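Local atomic coordinates of probable N-glycosylase/DNA lyase (Thermotoga maritima, PDB entry 3N0U), a protein that belongs to the 8-oxoguanine DNA glycosylase family of the helix-hairpin-helix clan and folds into helices without any beta-strand. Residues A[45-50]-A[115-120]; A[49-54]-A[108-113]; A[126-131]-A[141-146]; A[151-156]-A[202-207]. One frame throughout, in Å; residues are numbered along the deposited sequence.

Contact 1: residues A[45-50]-A[115-120]; sequences GTEEDL and KLKNLV
The carboxylate of Glu47 meets the start of helix 116-121 with both oxygens, taking one N-H on the syn lone pair of OE1 and another from above its plane at OE2. Glu47 OE1 accepts from Leu116 N, 2.9 Å away, with an N-H...O angle of 146°. Lys117 N lies above the group instead, 48° out of its plane, and bonds to OE2 of Glu47 at 3.0 Å. The chain of Glu47 reaches this position by folding at chi2 (-79°), which brings its end nearer the other helix than its CB bond would suggest. A carboxylate laid against the first-turn N-H groups of a helix is probably stabilised as an anion by that N-terminal end; a water extends the pattern, donating to Glu47 OE2 and accepting from Asn118 N. Helix 47-59, which supplies this acid, opens with a capping box: Asp49 N donates to Thr46 OG1 at 3.0 Å, and Thr46 N to Asp49 OD2. One turn on, Leu50 adds the apolar part of the contact. Its CD1 lies 3.8 Å from Lys117 CG and 3.9 Å from Leu116 CB, while its CD2 branch reaches Val120 CG2 at 4.1 Å. Leu41 of helix 13-44 and Thr150 also touch Leu50.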
loop_
_atom_site.group_PDB
_atom_site.type_symbol
_atom_site.label_atom_id
_atom_site.label_comp_id
_atom_site.label_asym_id
_atom_site.label_seq_id
_atom_site.Cartn_x
_atom_site.Cartn_y
_atom_site.Cartn_z
ATOM N N GLY A 45 5.156 4.860 15.944
ATOM C CA GLY A 45 5.083 6.044 15.118
ATOM C C GLY A 45 4.233 7.178 15.677
ATOM O O GLY A 45 3.177 6.960 16.280
ATOM N N THR A 46 4.698 8.405 15.462
ATOM C CA THR A 46 3.948 9.588 15.837
ATOM C C THR A 46 2.914 9.884 14.771
ATOM O O THR A 46 2.919 9.268 13.700
ATOM C CB THR A 46 4.862 10.815 15.934
ATOM O OG1 THR A 46 5.461 11.043 14.655
ATOM C CG2 THR A 46 5.969 10.612 16.976
ATOM N N GLU A 47 2.029 10.827 15.052
ATOM C CA GLU A 47 1.069 11.261 14.045
ATOM C C GLU A 47 1.785 11.703 12.778
ATOM O O GLU A 47 1.372 11.371 11.677
ATOM C CB GLU A 47 0.184 12.404 14.569
ATOM C CG GLU A 47 -0.806 11.988 15.635
ATOM C CD GLU A 47 -2.056 11.297 15.075
ATOM O OE1 GLU A 47 -2.379 11.503 13.884
ATOM O OE2 GLU A 47 -2.728 10.563 15.838
ATOM N N GLU A 48 2.858 12.462 12.922
ATOM C CA GLU A 48 3.585 12.911 11.749
ATOM C C GLU A 48 4.253 11.770 11.004
ATOM O O GLU A 48 4.274 11.779 9.769
ATOM C CB GLU A 48 4.605 13.972 12.119
ATOM C CG GLU A 48 3.951 15.276 12.562
ATOM C CD GLU A 48 4.938 16.401 12.776
ATOM O OE1 GLU A 48 6.154 16.167 12.619
ATOM O OE2 GLU A 48 4.485 17.523 13.103
ATOM N N ASP A 49 4.795 10.791 11.727
ATOM C CA ASP A 49 5.374 9.628 11.060
ATOM C C ASP A 49 4.305 8.899 10.218
ATOM O O ASP A 49 4.542 8.449 9.080
ATOM C CB ASP A 49 5.923 8.630 12.086
ATOM C CG ASP A 49 7.132 9.142 12.852
ATOM O OD1 ASP A 49 7.857 10.032 12.340
ATOM O OD2 ASP A 49 7.371 8.618 13.981
ATOM N N LEU A 50 3.121 8.747 10.787
ATOM C CA LEU A 50 2.046 8.075 10.084
ATOM C C LEU A 50 1.601 8.919 8.890
ATOM O O LEU A 50 1.289 8.393 7.827
ATOM C CB LEU A 50 0.865 7.831 11.027
ATOM C CG LEU A 50 1.143 6.825 12.147
ATOM C CD1 LEU A 50 0.005 6.822 13.116
ATOM C CD2 LEU A 50 1.337 5.436 11.577
ATOM N N LYS A 115 -5.596 12.174 14.136
ATOM C CA LYS A 115 -6.559 11.081 14.013
ATOM C C LYS A 115 -5.910 9.766 13.578
ATOM O O LYS A 115 -6.541 8.711 13.666
ATOM C CB LYS A 115 -7.625 11.446 12.967
ATOM C CG LYS A 115 -8.528 12.601 13.357
ATOM C CD LYS A 115 -9.370 13.066 12.182
ATOM C CE LYS A 115 -10.587 13.847 12.659
ATOM N NZ LYS A 115 -10.250 14.811 13.743
ATOM N N LEU A 116 -4.659 9.812 13.110
ATOM C CA LEU A 116 -4.061 8.636 12.462
ATOM C C LEU A 116 -3.680 7.510 13.421
ATOM O O LEU A 116 -3.824 6.352 13.065
ATOM C CB LEU A 116 -2.843 9.028 11.604
ATOM C CG LEU A 116 -3.185 9.940 10.437
ATOM C CD1 LEU A 116 -1.926 10.362 9.687
ATOM C CD2 LEU A 116 -4.151 9.238 9.484
ATOM N N LYS A 117 -3.197 7.837 14.623
ATOM C CA LYS A 117 -2.808 6.790 15.573
ATOM C C LYS A 117 -4.022 5.931 15.911
ATOM O O LYS A 117 -3.948 4.703 15.936
ATOM C CB LYS A 117 -2.196 7.372 16.856
ATOM C CG LYS A 117 -0.796 7.952 16.644
ATOM C CD LYS A 117 -0.152 8.425 17.939
ATOM C CE LYS A 117 0.265 7.264 18.819
ATOM N NZ LYS A 117 0.903 7.744 20.078
ATOM N N ASN A 118 -5.156 6.574 16.150
ATOM C CA ASN A 118 -6.358 5.831 16.454
ATOM C C ASN A 118 -6.804 4.995 15.244
ATOM O O ASN A 118 -7.191 3.848 15.399
ATOM C CB ASN A 118 -7.459 6.778 16.916
ATOM C CG ASN A 118 -8.694 6.041 17.383
ATOM O OD1 ASN A 118 -9.462 5.530 16.576
ATOM N ND2 ASN A 118 -8.890 5.979 18.692
ATOM N N LEU A 119 -6.710 5.551 14.035
ATOM C CA LEU A 119 -7.121 4.815 12.839
ATOM C C LEU A 119 -6.295 3.557 12.679
ATOM O O LEU A 119 -6.812 2.502 12.330
ATOM C CB LEU A 119 -6.974 5.661 11.566
ATOM C CG LEU A 119 -8.084 6.640 11.231
ATOM C CD1 LEU A 119 -7.604 7.584 10.144
ATOM C CD2 LEU A 119 -9.340 5.909 10.804
ATOM N N VAL A 120 -4.994 3.675 12.892
ATOM C CA VAL A 120 -4.108 2.552 12.636
ATOM C C VAL A 120 -4.331 1.425 13.650
ATOM O O VAL A 120 -4.081 0.253 13.361
ATOM C CB VAL A 120 -2.644 3.020 12.580
ATOM C CG1 VAL A 120 -1.707 1.840 12.623
ATOM C CG2 VAL A 120 -2.460 3.860 11.320
HETATM O O HOH W 1 4.198 7.661 19.024
HETATM O O HOH W 2 -5.202 9.413 16.940
#

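Contact 2: residues A[49-54]-A[108-113]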
loop_
_atom_site.group_PDB
_atom_site.type_symbol
_atom_site.label_atom_id
_atom_site.label_comp_id
_atom_site.label_asym_id
_atom_site.label_seq_id
_atom_site.Cartn_x
_atom_site.Cartn_y
_atom_site.Cartn_z
ATOM N N ASP A 49 4.795 10.791 11.727
ATOM C CA ASP A 49 5.374 9.628 11.060
ATOM C C ASP A 49 4.305 8.899 10.218
ATOM O O ASP A 49 4.542 8.449 9.080
ATOM C CB ASP A 49 5.923 8.630 12.086
ATOM C CG ASP A 49 7.132 9.142 12.852
ATOM O OD1 ASP A 49 7.857 10.032 12.340
ATOM O OD2 ASP A 49 7.371 8.618 13.981
ATOM N N LEU A 50 3.121 8.747 10.787
ATOM C CA LEU A 50 2.046 8.075 10.084
ATOM C C LEU A 50 1.601 8.919 8.890
ATOM O O LEU A 50 1.289 8.393 7.827
ATOM C CB LEU A 50 0.865 7.831 11.027
ATOM C CG LEU A 50 1.143 6.825 12.147
ATOM C CD1 LEU A 50 0.005 6.822 13.116
ATOM C CD2 LEU A 50 1.337 5.436 11.577
ATOM N N PHE A 51 1.584 10.234 9.059
ATOM C CA PHE A 51 1.201 11.121 7.970
ATOM C C PHE A 51 2.161 11.010 6.784
ATOM O O PHE A 51 1.754 11.079 5.619
ATOM C CB PHE A 51 1.145 12.583 8.434
ATOM C CG PHE A 51 0.540 13.482 7.410
ATOM C CD1 PHE A 51 1.336 14.209 6.538
ATOM C CD2 PHE A 51 -0.831 13.524 7.255
ATOM C CE1 PHE A 51 0.759 15.019 5.575
ATOM C CE2 PHE A 51 -1.400 14.302 6.285
ATOM C CZ PHE A 51 -0.608 15.046 5.442
ATOM N N CYS A 52 3.438 10.842 7.070
ATOM C CA CYS A 52 4.399 10.712 5.985
ATOM C C CYS A 52 4.174 9.401 5.227
ATOM O O CYS A 52 4.331 9.358 4.006
ATOM C CB CYS A 52 5.823 10.810 6.509
ATOM S SG CYS A 52 6.245 12.473 7.068
ATOM N N GLU A 53 3.777 8.353 5.929
ATOM C CA GLU A 53 3.454 7.097 5.269
ATOM C C GLU A 53 2.167 7.222 4.455
ATOM O O GLU A 53 2.058 6.683 3.369
ATOM C CB GLU A 53 3.317 5.966 6.277
ATOM C CG GLU A 53 3.354 4.577 5.635
ATOM C CD GLU A 53 4.701 4.284 4.995
ATOM O OE1 GLU A 53 5.701 4.985 5.293
ATOM O OE2 GLU A 53 4.751 3.390 4.146
ATOM N N LEU A 54 1.177 7.927 4.983
ATOM C CA LEU A 54 -0.023 8.185 4.209
ATOM C C LEU A 54 0.338 8.945 2.925
ATOM O O LEU A 54 -0.188 8.649 1.851
ATOM C CB LEU A 54 -1.044 8.977 5.043
ATOM C CG LEU A 54 -2.366 9.218 4.344
ATOM C CD1 LEU A 54 -3.128 7.896 4.137
ATOM C CD2 LEU A 54 -3.189 10.202 5.163
ATOM N N GLU A 108 -4.321 18.879 1.777
ATOM C CA GLU A 108 -5.695 18.717 2.257
ATOM C C GLU A 108 -5.774 17.676 3.364
ATOM O O GLU A 108 -6.547 17.812 4.313
ATOM C CB GLU A 108 -6.630 18.322 1.116
ATOM C CG GLU A 108 -6.851 19.382 0.074
ATOM C CD GLU A 108 -7.699 18.869 -1.092
ATOM O OE1 GLU A 108 -7.167 18.123 -1.950
ATOM O OE2 GLU A 108 -8.905 19.193 -1.134
ATOM N N ASN A 109 -4.963 16.638 3.250
ATOM C CA ASN A 109 -4.997 15.542 4.212
ATOM C C ASN A 109 -4.453 15.925 5.577
ATOM O O ASN A 109 -4.572 15.156 6.536
ATOM C CB ASN A 109 -4.227 14.345 3.661
ATOM C CG ASN A 109 -4.984 13.633 2.602
ATOM O OD1 ASN A 109 -6.185 13.801 2.484
ATOM N ND2 ASN A 109 -4.294 12.832 1.812
ATOM N N ARG A 110 -3.834 17.094 5.679
ATOM C CA ARG A 110 -3.294 17.508 6.966
ATOM C C ARG A 110 -4.406 17.628 8.009
ATOM O O ARG A 110 -4.151 17.597 9.211
ATOM C CB ARG A 110 -2.471 18.796 6.833
ATOM C CG ARG A 110 -1.236 18.582 6.003
ATOM C CD ARG A 110 -0.548 19.877 5.657
ATOM N NE ARG A 110 0.636 19.643 4.841
ATOM C CZ ARG A 110 1.331 20.589 4.226
ATOM N NH1 ARG A 110 0.953 21.863 4.298
ATOM N NH2 ARG A 110 2.422 20.249 3.537
ATOM N N LYS A 111 -5.642 17.733 7.544
ATOM C CA LYS A 111 -6.790 17.719 8.446
ATOM C C LYS A 111 -6.830 16.445 9.304
ATOM O O LYS A 111 -7.497 16.418 10.343
ATOM C CB LYS A 111 -8.106 17.817 7.655
ATOM C CG LYS A 111 -8.397 16.575 6.835
ATOM C CD LYS A 111 -9.660 16.687 5.989
ATOM C CE LYS A 111 -9.821 15.421 5.136
ATOM N NZ LYS A 111 -11.058 15.441 4.307
ATOM N N LEU A 112 -6.142 15.395 8.853
ATOM C CA LEU A 112 -6.162 14.096 9.538
ATOM C C LEU A 112 -5.100 13.964 10.622
ATOM O O LEU A 112 -5.114 12.999 11.378
ATOM C CB LEU A 112 -5.977 12.951 8.535
ATOM C CG LEU A 112 -7.056 12.887 7.466
ATOM C CD1 LEU A 112 -6.761 11.744 6.506
ATOM C CD2 LEU A 112 -8.451 12.748 8.108
ATOM N N LEU A 113 -4.169 14.906 10.696
ATOM C CA LEU A 113 -3.195 14.885 11.794
ATOM C C LEU A 113 -3.956 14.962 13.109
ATOM O O LEU A 113 -4.807 15.840 13.292
ATOM C CB LEU A 113 -2.215 16.048 11.695
ATOM C CG LEU A 113 -1.221 15.954 10.547
ATOM C CD1 LEU A 113 -0.623 17.309 10.244
ATOM C CD2 LEU A 113 -0.161 14.953 10.917
#
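Asn109 O takes the shortest polar bond here, from Leu112 N at 2.8 Å, and the ring of Phe51 brings its edge to the same oxygen. Phe51 CE2 is 3.3 Å from Asn109 O, which lies near the ring plane, so the approach is that of an aromatic C-H toward a carbonyl already engaged in the turn. The bond to Leu112 belongs to the 3-10 segment 110-112, where the chain leaves helix 99-109. Phe51 has its CG opposite the backbone N (chi1 -170°), which carries the ring across to the turn. Two aliphatic groups meet the ring obliquely: Arg110 CG lies 3.6 Å from Phe51 CZ, and the branch Leu113 CD2 sits 3.7 Å from Phe51 CB and 3.9 Å from its CG. The planes of the ring and the Arg110 guanidinium are 53° apart; the chain of Arg110 is extended from CG to NE, and its NH2 bonds to Leu82 O and Phe79 O. One turn along the helix, Leu54 CD2 touches Leu112 CD1 at 4.1 Å, the two side chains crossing at about a right angle. The amide of Asn109 turns to another partner, its OD1 accepting from Lys136 N. Leu54 also packs on Ile138 and Leu112 on Ala135, both ligands of the sodium ion, which places this junction of helix 47-59 with the turn after helix 99-109 against the hairpin of the helix-hairpin-helix motif.

Contact 3: residues A[126-131]-A[141-146]; sequences QSREFL and KEASHF
Ala143 faces both Arg128 and Leu131 across the two helices of a helix-hairpin-helix motif: helix 124-134, the hairpin that follows it, and helix 140-148. The short segments run at 130° to each other, with axes 8.9 Å apart at closest. That spacing is compatible with the small methyl at the closest point of the backbones, where the CA atoms of Arg128 and Ala143 are 5.4 Å apart. Ala143 CB lies 3.8 Å from Arg128 CG and 3.9 Å from Leu131 CB, wedged between the roots of the two larger side chains.

Ser144 supplies the polar link. Arg128 extends from its helix with CG opposite the backbone N, then bends at chi3 (66°), and this bend turns the guanidinium toward the serine. Arg128 NH1 donates to Ser144 OG at 2.9 Å, the N-H...O angle being 164° and the oxygen lying almost in the guanidinium plane at its edge. Ser144 OG is held from its own helix as well, by a bond to Trp140 O. Arg128 NH1 also forms a salt bridge with Glu188 of helix 181-198, so the charge of this buried arginine is probably balanced there, while the serine helps fix the rotation of the group.

Phe146 comes next, touching Leu54 and Cys57 of helix 47-59 as well as Leu131, whose side chain is about 6 Å from the sodium ion bound by Val132, Ala135 and Ile138. Leu131 and Phe146 cross at about a right angle, and the methyl CD1 of Leu131 meets the ring obliquely, 3.6 Å from Phe146 CD2.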
loop_
_atom_site.group_PDB
_atom_site.type_symbol
_atom_site.label_atom_id
_atom_site.label_comp_id
_atom_site.label_asym_id
_atom_site.label_seq_id
_atom_site.Cartn_x
_atom_site.Cartn_y
_atom_site.Cartn_z
ATOM N N GLN A 126 -12.874 -0.882 9.104
ATOM C CA GLN A 126 -13.535 0.394 9.330
ATOM C C GLN A 126 -12.567 1.544 9.032
ATOM O O GLN A 126 -12.954 2.556 8.448
ATOM C CB GLN A 126 -14.079 0.483 10.750
ATOM C CG GLN A 126 -15.124 -0.563 11.049
ATOM C CD GLN A 126 -15.708 -0.405 12.424
ATOM O OE1 GLN A 126 -15.424 0.568 13.116
ATOM N NE2 GLN A 126 -16.531 -1.360 12.832
ATOM N N SER A 127 -11.308 1.388 9.423
ATOM C CA SER A 127 -10.312 2.423 9.144
ATOM C C SER A 127 -10.123 2.618 7.649
ATOM O O SER A 127 -9.998 3.741 7.184
ATOM C CB SER A 127 -8.984 2.090 9.826
ATOM O OG SER A 127 -9.170 2.160 11.230
ATOM N N ARG A 128 -10.146 1.534 6.887
ATOM C CA ARG A 128 -10.005 1.657 5.444
ATOM C C ARG A 128 -11.192 2.429 4.859
ATOM O O ARG A 128 -11.003 3.292 4.010
ATOM C CB ARG A 128 -9.885 0.281 4.777
ATOM C CG ARG A 128 -10.028 0.355 3.259
ATOM C CD ARG A 128 -9.547 -0.919 2.609
ATOM N NE ARG A 128 -10.414 -2.026 2.968
ATOM C CZ ARG A 128 -10.148 -3.301 2.751
ATOM N NH1 ARG A 128 -9.014 -3.658 2.182
ATOM N NH2 ARG A 128 -11.033 -4.217 3.106
ATOM N N GLU A 129 -12.407 2.139 5.329
ATOM C CA GLU A 129 -13.599 2.843 4.858
ATOM C C GLU A 129 -13.440 4.341 5.111
ATOM O O GLU A 129 -13.770 5.169 4.270
ATOM C CB GLU A 129 -14.861 2.341 5.573
ATOM C CG GLU A 129 -15.351 0.988 5.087
ATOM C CD GLU A 129 -16.544 0.459 5.897
ATOM O OE1 GLU A 129 -17.080 1.202 6.748
ATOM O OE2 GLU A 129 -16.932 -0.710 5.683
ATOM N N PHE A 130 -12.945 4.678 6.292
ATOM C CA PHE A 130 -12.745 6.079 6.653
ATOM C C PHE A 130 -11.795 6.786 5.711
ATOM O O PHE A 130 -12.059 7.888 5.270
ATOM C CB PHE A 130 -12.218 6.210 8.076
ATOM C CG PHE A 130 -11.892 7.628 8.453
ATOM C CD1 PHE A 130 -10.627 8.144 8.225
ATOM C CD2 PHE A 130 -12.867 8.455 8.977
ATOM C CE1 PHE A 130 -10.332 9.459 8.544
ATOM C CE2 PHE A 130 -12.576 9.779 9.304
ATOM C CZ PHE A 130 -11.314 10.277 9.084
ATOM N N LEU A 131 -10.679 6.143 5.409
ATOM C CA LEU A 131 -9.673 6.752 4.566
ATOM C C LEU A 131 -10.169 6.885 3.142
ATOM O O LEU A 131 -9.898 7.881 2.487
ATOM C CB LEU A 131 -8.394 5.919 4.605
ATOM C CG LEU A 131 -7.639 5.970 5.923
ATOM C CD1 LEU A 131 -6.605 4.862 5.953
ATOM C CD2 LEU A 131 -7.001 7.354 6.165
ATOM N N LYS A 141 -7.402 0.770 -2.741
ATOM C CA LYS A 141 -6.083 0.164 -2.835
ATOM C C LYS A 141 -5.091 0.902 -1.953
ATOM O O LYS A 141 -4.318 0.287 -1.217
ATOM C CB LYS A 141 -5.607 0.214 -4.290
ATOM C CG LYS A 141 -4.226 -0.323 -4.534
ATOM C CD LYS A 141 -3.772 0.079 -5.942
ATOM C CE LYS A 141 -3.174 1.476 -5.956
ATOM N NZ LYS A 141 -3.492 2.203 -7.203
ATOM N N GLU A 142 -5.096 2.227 -2.038
ATOM C CA GLU A 142 -4.118 3.017 -1.311
ATOM C C GLU A 142 -4.376 3.018 0.192
ATOM O O GLU A 142 -3.440 3.099 0.978
ATOM C CB GLU A 142 -4.089 4.449 -1.860
ATOM C CG GLU A 142 -3.739 4.565 -3.352
ATOM C CD GLU A 142 -4.902 4.243 -4.379
ATOM O OE1 GLU A 142 -6.118 4.127 -4.043
ATOM O OE2 GLU A 142 -4.563 4.132 -5.581
ATOM N N ALA A 143 -5.643 2.944 0.594
ATOM C CA ALA A 143 -5.973 2.848 2.014
ATOM C C ALA A 143 -5.496 1.510 2.567
ATOM O O ALA A 143 -4.953 1.440 3.684
ATOM C CB ALA A 143 -7.464 2.975 2.220
ATOM N N SER A 144 -5.694 0.440 1.807
ATOM C CA SER A 144 -5.169 -0.865 2.197
ATOM C C SER A 144 -3.662 -0.841 2.340
ATOM O O SER A 144 -3.109 -1.401 3.275
ATOM C CB SER A 144 -5.552 -1.911 1.163
ATOM O OG SER A 144 -6.962 -1.929 0.984
ATOM N N HIS A 145 -3.018 -0.181 1.394
ATOM C CA HIS A 145 -1.576 -0.039 1.359
ATOM C C HIS A 145 -1.046 0.683 2.595
ATOM O O HIS A 145 -0.107 0.204 3.244
ATOM C CB HIS A 145 -1.220 0.735 0.096
ATOM C CG HIS A 145 0.232 0.754 -0.233
ATOM N ND1 HIS A 145 0.727 1.479 -1.294
ATOM C CD2 HIS A 145 1.294 0.124 0.324
ATOM C CE1 HIS A 145 2.036 1.311 -1.369
ATOM N NE2 HIS A 145 2.405 0.492 -0.399
ATOM N N PHE A 146 -1.652 1.829 2.912
ATOM C CA PHE A 146 -1.272 2.588 4.098
ATOM C C PHE A 146 -1.396 1.715 5.355
ATOM O O PHE A 146 -0.464 1.629 6.170
ATOM C CB PHE A 146 -2.142 3.848 4.235
ATOM C CG PHE A 146 -2.015 4.546 5.571
ATOM C CD1 PHE A 146 -0.868 5.228 5.902
ATOM C CD2 PHE A 146 -3.042 4.495 6.475
ATOM C CE1 PHE A 146 -0.751 5.854 7.115
ATOM C CE2 PHE A 146 -2.925 5.111 7.700
ATOM C CZ PHE A 146 -1.773 5.793 8.011
#

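Contact 4: residues A[151-156]-A[202-207]; sequences GVEDLA and PGKFDL
Glu153 and Gly203 bring their backbones unusually close, with CA atoms 4.2 Å apart, an approach made possible by the glycine having no CB on the side facing the loop. Here the loop after helix 140-148 lies against the first turn of helix 202-214. Gly203 N donates to Glu153 O at 2.9 Å; the N-H...O angle is 146° and the donor is tilted 34° from the carbonyl plane. The same oxygen lies 3.2 Å from Pro202 CD, whose ring carbons line up along the loop: CG is near Asp154 O and CB lies 3.6 Å from Leu155 O. Pro202 has no N-H to give, so the first amide proton of the helix available to the loop is that of Gly203. A water donates to both Leu155 O and Pro202 O, a second link between the loop and the helix.

The side chains of Glu153 and Lys204 cross obliquely, both extended beyond CG. Glu153 OE1 approaches Lys204 CE at 3.8 Å, but its distance to Lys204 NZ, 4.3 Å, is beyond a salt bridge. Two waters connect the pair, one from OE1 through a weak bond to NZ and one between OE2 and NZ. Each charge has direct partners: Ser201 OG and Lys39 for Glu153, Glu32 for Lys204. A backbone carbonyl thus fixes the start of helix 202-214, while Glu153 and Lys204 are probably linked mainly by water, each with its own salt-bridge partner on helix 13-44.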
loop_
_atom_site.group_PDB
_atom_site.type_symbol
_atom_site.label_atom_id
_atom_site.label_comp_id
_atom_site.label_asym_id
_atom_site.label_seq_id
_atom_site.Cartn_x
_atom_site.Cartn_y
_atom_site.Cartn_z
ATOM N N GLY A 151 1.585 -2.055 9.704
ATOM C CA GLY A 151 1.613 -3.354 10.353
ATOM C C GLY A 151 0.345 -4.184 10.234
ATOM O O GLY A 151 0.310 -5.320 10.723
ATOM N N VAL A 152 -0.698 -3.647 9.601
ATOM C CA VAL A 152 -1.945 -4.411 9.457
ATOM C C VAL A 152 -1.766 -5.587 8.491
ATOM O O VAL A 152 -1.202 -5.433 7.400
ATOM C CB VAL A 152 -3.116 -3.511 8.988
ATOM C CG1 VAL A 152 -4.343 -4.341 8.627
ATOM C CG2 VAL A 152 -3.467 -2.478 10.077
ATOM N N GLU A 153 -2.225 -6.769 8.885
ATOM C CA GLU A 153 -2.033 -7.944 8.044
ATOM C C GLU A 153 -3.285 -8.446 7.338
ATOM O O GLU A 153 -3.191 -9.293 6.439
ATOM C CB GLU A 153 -1.400 -9.064 8.874
ATOM C CG GLU A 153 0.060 -8.733 9.260
ATOM C CD GLU A 153 0.803 -9.854 9.977
ATOM O OE1 GLU A 153 0.894 -10.980 9.418
ATOM O OE2 GLU A 153 1.329 -9.591 11.088
ATOM N N ASP A 154 -4.437 -7.893 7.708
ATOM C CA ASP A 154 -5.740 -8.409 7.303
ATOM C C ASP A 154 -6.168 -8.055 5.877
ATOM O O ASP A 154 -7.131 -8.644 5.368
ATOM C CB ASP A 154 -6.811 -7.854 8.260
ATOM C CG ASP A 154 -6.418 -7.982 9.733
ATOM O OD1 ASP A 154 -5.439 -7.323 10.179
ATOM O OD2 ASP A 154 -7.117 -8.719 10.454
ATOM N N LEU A 155 -5.474 -7.105 5.245
ATOM C CA LEU A 155 -5.974 -6.466 4.012
ATOM C C LEU A 155 -5.091 -6.741 2.805
ATOM O O LEU A 155 -3.880 -6.796 2.931
ATOM C CB LEU A 155 -6.073 -4.948 4.202
ATOM C CG LEU A 155 -6.877 -4.471 5.424
ATOM C CD1 LEU A 155 -6.929 -2.929 5.419
ATOM C CD2 LEU A 155 -8.291 -5.095 5.448
ATOM N N ALA A 156 -5.716 -6.937 1.645
ATOM C CA ALA A 156 -5.000 -7.023 0.378
ATOM C C ALA A 156 -4.843 -5.669 -0.274
ATOM O O ALA A 156 -5.701 -4.783 -0.129
ATOM C CB ALA A 156 -5.740 -7.931 -0.577
ATOM N N PRO A 202 -2.730 -11.884 4.389
ATOM C CA PRO A 202 -2.785 -11.051 3.183
ATOM C C PRO A 202 -1.676 -9.989 3.118
ATOM O O PRO A 202 -1.104 -9.756 2.054
ATOM C CB PRO A 202 -4.169 -10.384 3.291
ATOM C CG PRO A 202 -4.997 -11.418 4.019
ATOM C CD PRO A 202 -4.044 -12.007 5.040
ATOM N N GLY A 203 -1.352 -9.362 4.244
ATOM C CA GLY A 203 -0.402 -8.266 4.234
ATOM C C GLY A 203 1.005 -8.723 3.876
ATOM O O GLY A 203 1.739 -8.031 3.146
ATOM N N LYS A 204 1.408 -9.885 4.392
ATOM C CA LYS A 204 2.716 -10.453 4.037
ATOM C C LYS A 204 2.685 -11.131 2.673
ATOM O O LYS A 204 3.662 -11.084 1.921
ATOM C CB LYS A 204 3.163 -11.462 5.101
ATOM C CG LYS A 204 3.637 -10.802 6.359
ATOM C CD LYS A 204 4.185 -11.762 7.372
ATOM C CE LYS A 204 4.578 -11.007 8.629
ATOM N NZ LYS A 204 5.069 -11.933 9.695
ATOM N N PHE A 205 1.574 -11.780 2.366
ATOM C CA PHE A 205 1.423 -12.469 1.088
ATOM C C PHE A 205 1.679 -11.493 -0.049
ATOM O O PHE A 205 2.326 -11.838 -1.032
ATOM C CB PHE A 205 0.017 -13.069 0.969
ATOM C CG PHE A 205 -0.160 -13.971 -0.205
ATOM C CD1 PHE A 205 0.604 -15.114 -0.332
ATOM C CD2 PHE A 205 -1.092 -13.686 -1.184
ATOM C CE1 PHE A 205 0.445 -15.956 -1.417
ATOM C CE2 PHE A 205 -1.261 -14.542 -2.272
ATOM C CZ PHE A 205 -0.489 -15.676 -2.375
ATOM N N ASP A 206 1.180 -10.273 0.092
ATOM C CA ASP A 206 1.414 -9.234 -0.922
ATOM C C ASP A 206 2.898 -9.080 -1.247
ATOM O O ASP A 206 3.276 -8.888 -2.410
ATOM C CB ASP A 206 0.887 -7.884 -0.432
ATOM C CG ASP A 206 1.167 -6.768 -1.400
ATOM O OD1 ASP A 206 0.415 -6.637 -2.397
ATOM O OD2 ASP A 206 2.122 -6.013 -1.153
ATOM N N LEU A 207 3.746 -9.129 -0.224
ATOM C CA LEU A 207 5.184 -8.963 -0.454
ATOM C C LEU A 207 5.791 -10.157 -1.166
ATOM O O LEU A 207 6.692 -9.991 -1.978
ATOM C CB LEU A 207 5.922 -8.681 0.839
ATOM C CG LEU A 207 5.492 -7.384 1.517
ATOM C CD1 LEU A 207 6.290 -7.232 2.794
ATOM C CD2 LEU A 207 5.706 -6.179 0.596
HETATM O O HOH W 3 2.116 -13.182 9.938
HETATM O O HOH W 4 4.187 -10.579 12.052
HETATM O O HOH W 5 -1.467 -6.584 1.546
#

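Contacts 1 and 2 share helix 47-59 and lie 8 Å apart between centres; Leu116 CD1 meets Phe51 N at 3.6 Å where they adjoin. Contact 3 has its centre about 13 Å from those of contacts 1, 2 and 4, and its Phe146 bridges to the first two, with CE1 3.3 Å from Leu50 O. Contacts 3 and 4 meet where Ser144 CB lies 3.2 Å from Ala156 O; contact 4 does not touch contacts 1 and 2. The sodium ion sits nearest contacts 3 and 2, about 6 Å from the side chain of Leu131 and 7 Å from that of Asn109, against 12 Å for Leu116 and 14 Å for Leu155.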